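Local structure of cytosol aminopeptidase (Coxiella burnetii, 3IJ3) at residues 217-222 and 339-344; 248-253 and 332-337; 277-282 and 448-453. The protein probably acts as a manganese-dependent metalloaminopeptidase of the M17 family, removing amino acids from the N-terminal ends of peptides. One frame throughout, in Å; residues are numbered along the deposited sequence.

Contact 1: 217-222 and 339-344; sequences PAIYAV and LADALA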
loop_
_atom_site.group_PDB
_atom_site.type_symbol
_atom_site.label_atom_id
_atom_site.label_comp_id
_atom_site.label_asym_id
_atom_site.label_seq_id
_atom_site.Cartn_x
_atom_site.Cartn_y
_atom_site.Cartn_z
ATOM N N PRO A 217 14.501 -23.673 23.957
ATOM C CA PRO A 217 13.827 -23.862 22.673
ATOM C C PRO A 217 13.312 -22.606 21.969
ATOM O O PRO A 217 13.242 -22.603 20.727
ATOM C CB PRO A 217 12.669 -24.820 23.016
ATOM C CG PRO A 217 12.396 -24.567 24.481
ATOM C CD PRO A 217 13.772 -24.329 25.055
ATOM N N ALA A 218 12.980 -21.562 22.718
ATOM C CA ALA A 218 12.445 -20.354 22.106
ATOM C C ALA A 218 13.550 -19.564 21.421
ATOM O O ALA A 218 13.336 -18.974 20.351
ATOM C CB ALA A 218 11.668 -19.503 23.175
ATOM N N ILE A 219 14.748 -19.561 22.007
ATOM C CA ILE A 219 15.904 -18.900 21.356
ATOM C C ILE A 219 16.211 -19.653 20.058
ATOM O O ILE A 219 16.410 -19.059 18.980
ATOM C CB ILE A 219 17.149 -18.883 22.268
ATOM C CG1 ILE A 219 16.836 -18.193 23.602
ATOM C CG2 ILE A 219 18.335 -18.181 21.565
ATOM C CD1 ILE A 219 18.041 -18.186 24.602
ATOM N N TYR A 220 16.201 -20.981 20.136
ATOM C CA TYR A 220 16.479 -21.800 18.980
ATOM C C TYR A 220 15.454 -21.604 17.852
ATOM O O TYR A 220 15.833 -21.457 16.694
ATOM C CB TYR A 220 16.561 -23.271 19.357
ATOM C CG TYR A 220 16.759 -24.148 18.162
ATOM C CD1 TYR A 220 18.000 -24.238 17.565
ATOM C CD2 TYR A 220 15.697 -24.862 17.599
ATOM C CE1 TYR A 220 18.198 -25.030 16.418
ATOM C CE2 TYR A 220 15.886 -25.645 16.467
ATOM C CZ TYR A 220 17.137 -25.725 15.893
ATOM O OH TYR A 220 17.323 -26.481 14.762
ATOM N N ALA A 221 14.171 -21.596 18.187
ATOM C CA ALA A 221 13.116 -21.468 17.153
ATOM C C ALA A 221 13.273 -20.181 16.340
ATOM O O ALA A 221 13.197 -20.198 15.105
ATOM C CB ALA A 221 11.705 -21.555 17.793
ATOM N N VAL A 222 13.542 -19.080 17.024
ATOM C CA VAL A 222 13.706 -17.790 16.342
ATOM C C VAL A 222 14.927 -17.773 15.445
ATOM O O VAL A 222 14.844 -17.351 14.311
ATOM C CB VAL A 222 13.748 -16.613 17.345
ATOM C CG1 VAL A 222 14.167 -15.309 16.697
ATOM C CG2 VAL A 222 12.395 -16.448 18.022
ATOM N N LEU A 339 13.950 -13.333 24.542
ATOM C CA LEU A 339 14.127 -12.796 25.906
ATOM C C LEU A 339 13.397 -13.643 26.950
ATOM O O LEU A 339 13.864 -13.768 28.072
ATOM C CB LEU A 339 13.659 -11.345 25.998
ATOM C CG LEU A 339 14.585 -10.331 25.342
ATOM C CD1 LEU A 339 13.922 -8.944 25.313
ATOM C CD2 LEU A 339 15.941 -10.285 26.053
ATOM N N ALA A 340 12.245 -14.204 26.585
ATOM C CA ALA A 340 11.460 -15.046 27.510
ATOM C C ALA A 340 12.280 -16.196 28.082
ATOM O O ALA A 340 12.175 -16.506 29.273
ATOM C CB ALA A 340 10.187 -15.592 26.816
ATOM N N ASP A 341 13.088 -16.836 27.240
ATOM C CA ASP A 341 13.952 -17.913 27.708
ATOM C C ASP A 341 15.079 -17.410 28.603
ATOM O O ASP A 341 15.422 -18.061 29.587
ATOM C CB ASP A 341 14.539 -18.698 26.542
ATOM C CG ASP A 341 13.642 -19.839 26.086
ATOM O OD1 ASP A 341 12.559 -20.044 26.676
ATOM O OD2 ASP A 341 14.074 -20.577 25.171
ATOM N N ALA A 342 15.666 -16.266 28.262
ATOM C CA ALA A 342 16.749 -15.709 29.079
ATOM C C ALA A 342 16.179 -15.314 30.432
ATOM O O ALA A 342 16.801 -15.539 31.461
ATOM C CB ALA A 342 17.413 -14.493 28.375
ATOM N N LEU A 343 14.995 -14.703 30.431
ATOM C CA LEU A 343 14.341 -14.313 31.689
ATOM C C LEU A 343 13.966 -15.508 32.568
ATOM O O LEU A 343 14.144 -15.458 33.800
ATOM C CB LEU A 343 13.116 -13.404 31.441
ATOM C CG LEU A 343 13.368 -12.003 30.933
ATOM C CD1 LEU A 343 12.037 -11.369 30.472
ATOM C CD2 LEU A 343 14.094 -11.107 31.956
ATOM N N ALA A 344 13.452 -16.575 31.955
ATOM C CA ALA A 344 13.095 -17.801 32.663
ATOM C C ALA A 344 14.337 -18.361 33.357
ATOM O O ALA A 344 14.263 -18.883 34.482
ATOM C CB ALA A 344 12.488 -18.846 31.689
#
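D341 reaches from one helix into the first turn of another, where A218 and I219 offer their backbone N-H groups. The two helices form a nearly antiparallel pair in the catalytic domain of the M17 fold. Their segment axes come within 8.3 Å, with 160° between their directions. The pairing is local, because the bonds gather on one carboxylate. Along 339-344, L339 comes first and points away, and it and A340 pack on L435 and F434 of helix 427-436. D341 follows and carries the contact. Its CB points at helix 217-223, and its OD2 accepts a bond from A218 N at 2.9 Å. This donor meets the syn side of OD2, 35° out of the carboxylate plane. A second, weak bond comes from I219 N to the same OD2 at 3.4 Å. The carboxylate therefore sits at the N-terminal end of helix 217-223, where the helix dipole would be expected to favour its negative charge. OD1 is used separately, by R321 N, so both oxygens of this buried group have partners. I219 flanks the aspartate stem. With its CG1 beside the backbone N (chi1 -57°), the long branch runs past D341, and CG1 lies 3.8 Å from D341 CB. Next along, A342 turns to P301 of strand 295-305, which I219 also touches. A218 CB closes on the carboxylate itself, 3.3 Å from D341 OD2.

Contact 2: 248-253 and 332-337; sequences VGKGVC and DAEGRV. With LI (lithium ion), chain C; SO4 (sulfate ion), chain D; SO4 (sulfate ion), chain F.
K250 and E334 cross at about a right angle beside a lithium ion, and their nearest atoms, K250 CE and E334 OE2, are 3.7 Å apart. K250 is extended throughout, which carries NZ past G335 to a sulfate, close to the ion. Its CE packs 3.7 Å from G335 CA, where no side chain intervenes. NZ donates hydrogen bonds to sulfate O3 and T359 O and makes a salt bridge to D273. E334 is folded instead. Its CG lies between the backbone N and the carbonyl carbon (chi1 83°), and a bend at chi2 turns the carboxylate toward strand 244-252. V252 comes from the opposite direction, and both its methyls rest against OE2. OE2 also binds lithium at 1.9 Å. Residues 332-337 belong to the M17 signature sequence, and the site is consistent with the family's metal centre, lithium probably standing where manganese would be. D255 and D273 complete the site with E334 and a water, which also lies 1.9 Å from the ion. The water lies within hydrogen-bonding distance of sulfate O1 and D332 O. The sulfate takes bonds from G335 N and R336 N. R336 adds NE to O2 at 2.8 Å, a fairly straight bond of 161°. Its guanidinium presents its edge to this sulfate and to a second one, while A333 CB lies over one face, 3.5 Å above the plane.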
loop_
_atom_site.group_PDB
_atom_site.type_symbol
_atom_site.label_atom_id
_atom_site.label_comp_id
_atom_site.label_asym_id
_atom_site.label_seq_id
_atom_site.Cartn_x
_atom_site.Cartn_y
_atom_site.Cartn_z
ATOM N N VAL A 248 19.980 -8.696 31.220
ATOM C CA VAL A 248 19.547 -9.439 30.066
ATOM C C VAL A 248 19.473 -8.500 28.867
ATOM O O VAL A 248 18.940 -7.395 28.951
ATOM C CB VAL A 248 18.200 -10.079 30.336
ATOM C CG1 VAL A 248 17.714 -10.882 29.084
ATOM C CG2 VAL A 248 18.245 -10.981 31.585
ATOM N N GLY A 249 20.036 -8.912 27.733
ATOM C CA GLY A 249 19.996 -8.078 26.546
ATOM C C GLY A 249 19.636 -8.802 25.252
ATOM O O GLY A 249 20.162 -9.864 24.962
ATOM N N LYS A 250 18.735 -8.202 24.483
ATOM C CA LYS A 250 18.285 -8.758 23.209
ATOM C C LYS A 250 19.383 -8.655 22.155
ATOM O O LYS A 250 19.740 -7.555 21.725
ATOM C CB LYS A 250 17.021 -8.029 22.755
ATOM C CG LYS A 250 16.509 -8.406 21.342
ATOM C CD LYS A 250 15.359 -7.492 20.941
ATOM C CE LYS A 250 15.091 -7.526 19.437
ATOM N NZ LYS A 250 14.040 -6.503 19.054
ATOM N N GLY A 251 19.891 -9.811 21.719
ATOM C CA GLY A 251 20.958 -9.887 20.739
ATOM C C GLY A 251 20.507 -10.345 19.368
ATOM O O GLY A 251 21.067 -11.291 18.823
ATOM N N VAL A 252 19.520 -9.667 18.782
ATOM C CA VAL A 252 19.066 -10.042 17.417
ATOM C C VAL A 252 20.014 -9.310 16.467
ATOM O O VAL A 252 19.845 -8.123 16.166
ATOM C CB VAL A 252 17.595 -9.701 17.197
ATOM C CG1 VAL A 252 17.153 -10.003 15.769
ATOM C CG2 VAL A 252 16.743 -10.508 18.172
ATOM N N CYS A 253 21.032 -10.033 16.012
ATOM C CA CYS A 253 22.108 -9.465 15.185
ATOM C C CYS A 253 21.638 -8.862 13.873
ATOM O O CYS A 253 22.227 -7.882 13.379
ATOM C CB CYS A 253 23.223 -10.482 15.017
ATOM S SG CYS A 253 24.023 -10.820 16.655
ATOM N N ASP A 332 7.940 -11.221 13.435
ATOM C CA ASP A 332 8.755 -10.016 13.621
ATOM C C ASP A 332 8.654 -9.507 15.092
ATOM O O ASP A 332 9.235 -8.485 15.420
ATOM C CB ASP A 332 8.335 -8.966 12.611
ATOM C CG ASP A 332 9.291 -7.761 12.542
ATOM O OD1 ASP A 332 10.454 -7.867 12.932
ATOM O OD2 ASP A 332 8.854 -6.705 12.060
ATOM N N ALA A 333 7.911 -10.195 15.960
ATOM C CA ALA A 333 7.906 -9.871 17.411
ATOM C C ALA A 333 8.755 -10.976 18.052
ATOM O O ALA A 333 8.348 -11.656 18.990
ATOM C CB ALA A 333 6.462 -9.843 17.996
ATOM N N GLU A 334 9.959 -11.157 17.525
ATOM C CA GLU A 334 10.865 -12.258 17.935
ATOM C C GLU A 334 11.710 -11.942 19.166
ATOM O O GLU A 334 12.164 -12.849 19.885
ATOM C CB GLU A 334 11.834 -12.608 16.772
ATOM C CG GLU A 334 13.116 -11.747 16.603
ATOM C CD GLU A 334 12.860 -10.291 16.275
ATOM O OE1 GLU A 334 11.798 -9.999 15.714
ATOM O OE2 GLU A 334 13.725 -9.434 16.595
ATOM N N GLY A 335 11.973 -10.662 19.386
ATOM C CA GLY A 335 12.842 -10.250 20.500
ATOM C C GLY A 335 12.304 -10.695 21.843
ATOM O O GLY A 335 13.036 -11.211 22.691
ATOM N N ARG A 336 11.026 -10.483 22.045
ATOM C CA ARG A 336 10.393 -10.880 23.316
ATOM C C ARG A 336 10.404 -12.395 23.489
ATOM O O ARG A 336 10.456 -12.892 24.616
ATOM C CB ARG A 336 8.977 -10.319 23.381
ATOM C CG ARG A 336 7.988 -10.974 22.451
ATOM C CD ARG A 336 6.747 -10.115 22.165
ATOM N NE ARG A 336 7.071 -8.897 21.440
ATOM C CZ ARG A 336 6.152 -8.025 21.000
ATOM N NH1 ARG A 336 4.850 -8.217 21.219
ATOM N NH2 ARG A 336 6.534 -6.936 20.366
ATOM N N VAL A 337 10.322 -13.126 22.361
ATOM C CA VAL A 337 10.338 -14.616 22.393
ATOM C C VAL A 337 11.708 -15.132 22.890
ATOM O O VAL A 337 11.762 -15.984 23.799
ATOM C CB VAL A 337 9.948 -15.223 21.035
ATOM C CG1 VAL A 337 10.074 -16.769 21.036
ATOM C CG2 VAL A 337 8.516 -14.792 20.631
HETATM LI LI LI C . 13.620 -7.528 16.288
HETATM S S SO4 D . 10.325 -7.524 19.759
HETATM O O1 SO4 D . 10.865 -8.062 18.516
HETATM O O2 SO4 D . 9.652 -8.646 20.430
HETATM O O3 SO4 D . 11.448 -6.983 20.502
HETATM O O4 SO4 D . 9.337 -6.462 19.476
HETATM S S SO4 F . 2.790 -5.786 19.458
HETATM O O1 SO4 F . 2.836 -5.431 18.039
HETATM O O2 SO4 F . 2.551 -7.216 19.630
HETATM O O3 SO4 F . 3.991 -5.403 20.173
HETATM O O4 SO4 F . 1.671 -5.044 20.049
HETATM O O HOH W 1 11.812 -6.893 16.362
#

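Contact 3: 277-282 and 448-453; sequences AAHALG and FDIFAW
I450 sets its CD1 methyl over one face of the H279 ring, in a CH-pi contact. CD1 lies 3.3 Å from the ring centroid and only 8° off the normal. It is thus almost centred, and no ring atom of H279 is strongly preferred. The contact packs helix 275-289 against strand 445-454 of the large mixed sheet in the catalytic domain. This helix is the connection of a beta-alpha-beta crossover between the parallel strands 244-252 and 295-305. The two side chains approach from opposite directions. I450 CG1 is tucked between N and C at chi1 61°, and the chain then runs straight on to CD1. A452 adds a second, looser touch, meeting the ring obliquely. It lies in the break of strand 445-454, and its CB faces the helix.

The next shell fixes the ring. H279 ND1 is bonded to G275 O, one turn back in the same helix, and H279 NE2 to M468 N. A carbonyl on one side and an amide on the other are consistent with a neutral ring protonated at ND1. These two bonds should hold the ring's rotation, so its face stays turned to I450. I173 of helix 157-178 also packs on H279, and I177 on A452. On the strand side, I450 pairs with S358 through backbone bonds. The alanine stops 4.0 Å short of the ring, measured from A452 CB to H279 CE1.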
loop_
_atom_site.group_PDB
_atom_site.type_symbol
_atom_site.label_atom_id
_atom_site.label_comp_id
_atom_site.label_asym_id
_atom_site.label_seq_id
_atom_site.Cartn_x
_atom_site.Cartn_y
_atom_site.Cartn_z
ATOM N N ALA A 277 21.620 -6.039 23.673
ATOM C CA ALA A 277 22.754 -6.857 24.086
ATOM C C ALA A 277 23.956 -5.948 24.316
ATOM O O ALA A 277 24.702 -6.104 25.306
ATOM C CB ALA A 277 23.088 -7.911 23.010
ATOM N N ALA A 278 24.174 -5.006 23.398
ATOM C CA ALA A 278 25.324 -4.077 23.557
ATOM C C ALA A 278 25.197 -3.277 24.852
ATOM O O ALA A 278 26.194 -3.075 25.580
ATOM C CB ALA A 278 25.461 -3.168 22.348
ATOM N N HIS A 279 23.986 -2.805 25.136
ATOM C CA HIS A 279 23.719 -2.054 26.376
ATOM C C HIS A 279 23.951 -2.897 27.612
ATOM O O HIS A 279 24.564 -2.432 28.590
ATOM C CB HIS A 279 22.292 -1.497 26.384
ATOM C CG HIS A 279 22.151 -0.232 25.614
ATOM N ND1 HIS A 279 22.281 -0.170 24.234
ATOM C CD2 HIS A 279 21.931 1.030 26.031
ATOM C CE1 HIS A 279 22.131 1.084 23.847
ATOM N NE2 HIS A 279 21.924 1.831 24.917
ATOM N N ALA A 280 23.422 -4.124 27.604
ATOM C CA ALA A 280 23.592 -5.014 28.750
ATOM C C ALA A 280 25.089 -5.317 28.956
ATOM O O ALA A 280 25.584 -5.293 30.087
ATOM C CB ALA A 280 22.769 -6.299 28.565
ATOM N N LEU A 281 25.822 -5.565 27.859
ATOM C CA LEU A 281 27.264 -5.795 27.960
ATOM C C LEU A 281 27.986 -4.544 28.484
ATOM O O LEU A 281 28.870 -4.633 29.340
ATOM C CB LEU A 281 27.842 -6.203 26.592
ATOM C CG LEU A 281 29.356 -6.383 26.544
ATOM C CD1 LEU A 281 29.848 -7.426 27.593
ATOM C CD2 LEU A 281 29.816 -6.756 25.121
ATOM N N GLY A 282 27.591 -3.363 28.001
ATOM C CA GLY A 282 28.237 -2.112 28.447
ATOM C C GLY A 282 28.002 -1.839 29.925
ATOM O O GLY A 282 28.946 -1.491 30.659
ATOM N N PHE A 448 13.772 -2.147 29.727
ATOM C CA PHE A 448 14.002 -0.958 28.969
ATOM C C PHE A 448 13.826 -1.215 27.473
ATOM O O PHE A 448 14.448 -2.159 26.913
ATOM C CB PHE A 448 15.427 -0.416 29.169
ATOM C CG PHE A 448 15.633 0.249 30.474
ATOM C CD1 PHE A 448 15.380 1.600 30.613
ATOM C CD2 PHE A 448 16.075 -0.459 31.570
ATOM C CE1 PHE A 448 15.565 2.223 31.840
ATOM C CE2 PHE A 448 16.267 0.172 32.803
ATOM C CZ PHE A 448 16.009 1.495 32.928
ATOM N N ASP A 449 12.960 -0.426 26.848
ATOM C CA ASP A 449 12.780 -0.454 25.390
ATOM C C ASP A 449 13.540 0.771 24.918
ATOM O O ASP A 449 13.236 1.914 25.326
ATOM C CB ASP A 449 11.324 -0.373 24.972
ATOM C CG ASP A 449 10.582 -1.652 25.219
ATOM O OD1 ASP A 449 11.211 -2.713 25.097
ATOM O OD2 ASP A 449 9.360 -1.589 25.521
ATOM N N ILE A 450 14.542 0.543 24.083
ATOM C CA ILE A 450 15.395 1.636 23.595
ATOM C C ILE A 450 15.523 1.649 22.068
ATOM O O ILE A 450 15.361 0.606 21.423
ATOM C CB ILE A 450 16.820 1.489 24.206
ATOM C CG1 ILE A 450 17.445 0.155 23.781
ATOM C CG2 ILE A 450 16.797 1.594 25.733
ATOM C CD1 ILE A 450 18.909 -0.024 24.222
ATOM N N PHE A 451 15.811 2.813 21.503
ATOM C CA PHE A 451 15.978 2.902 20.044
ATOM C C PHE A 451 17.460 2.625 19.647
ATOM O O PHE A 451 17.729 2.071 18.582
ATOM C CB PHE A 451 15.452 4.247 19.571
ATOM C CG PHE A 451 15.447 4.411 18.084
ATOM C CD1 PHE A 451 14.607 3.663 17.303
ATOM C CD2 PHE A 451 16.240 5.356 17.477
ATOM C CE1 PHE A 451 14.596 3.808 15.927
ATOM C CE2 PHE A 451 16.205 5.510 16.100
ATOM C CZ PHE A 451 15.389 4.736 15.344
ATOM N N ALA A 452 18.399 3.027 20.511
ATOM C CA ALA A 452 19.832 2.740 20.356
ATOM C C ALA A 452 20.466 3.289 19.096
ATOM O O ALA A 452 21.412 2.713 18.596
ATOM C CB ALA A 452 20.076 1.207 20.450
ATOM N N TRP A 453 19.982 4.439 18.618
ATOM C CA TRP A 453 20.469 5.014 17.379
ATOM C C TRP A 453 20.194 6.507 17.298
ATOM O O TRP A 453 19.169 6.971 17.811
ATOM C CB TRP A 453 19.739 4.300 16.223
ATOM C CG TRP A 453 20.206 4.590 14.829
ATOM C CD1 TRP A 453 19.767 5.582 14.005
ATOM C CD2 TRP A 453 21.184 3.860 14.084
ATOM N NE1 TRP A 453 20.415 5.519 12.790
ATOM C CE2 TRP A 453 21.291 4.471 12.818
ATOM C CE3 TRP A 453 21.979 2.747 14.362
ATOM C CZ2 TRP A 453 22.144 4.002 11.842
ATOM C CZ3 TRP A 453 22.827 2.290 13.386
ATOM C CH2 TRP A 453 22.928 2.927 12.159
#

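In the fold
All three contacts are buried within the catalytic domain, but at different distances from the chain centre. The centre of contact 3 lies about 4 Å from it, that of contact 2 about 15 Å and that of contact 1 about 22 Å. Contacts 1 and 2 share helix 335-347: its N-terminal part lies by the metal site, and its next turns hold helix 217-223. They touch directly, with L339 and A342 packing on V248, and V222 on E334. Contacts 2 and 3 both reach the same sheet, through strands 244-252 and 445-454, and meet where K250 O lies 3.1 Å from A277 N, a probable hydrogen bond. The chemistry differs: a carboxylate at a helix end, metal and anion binding, and a methyl on a ring.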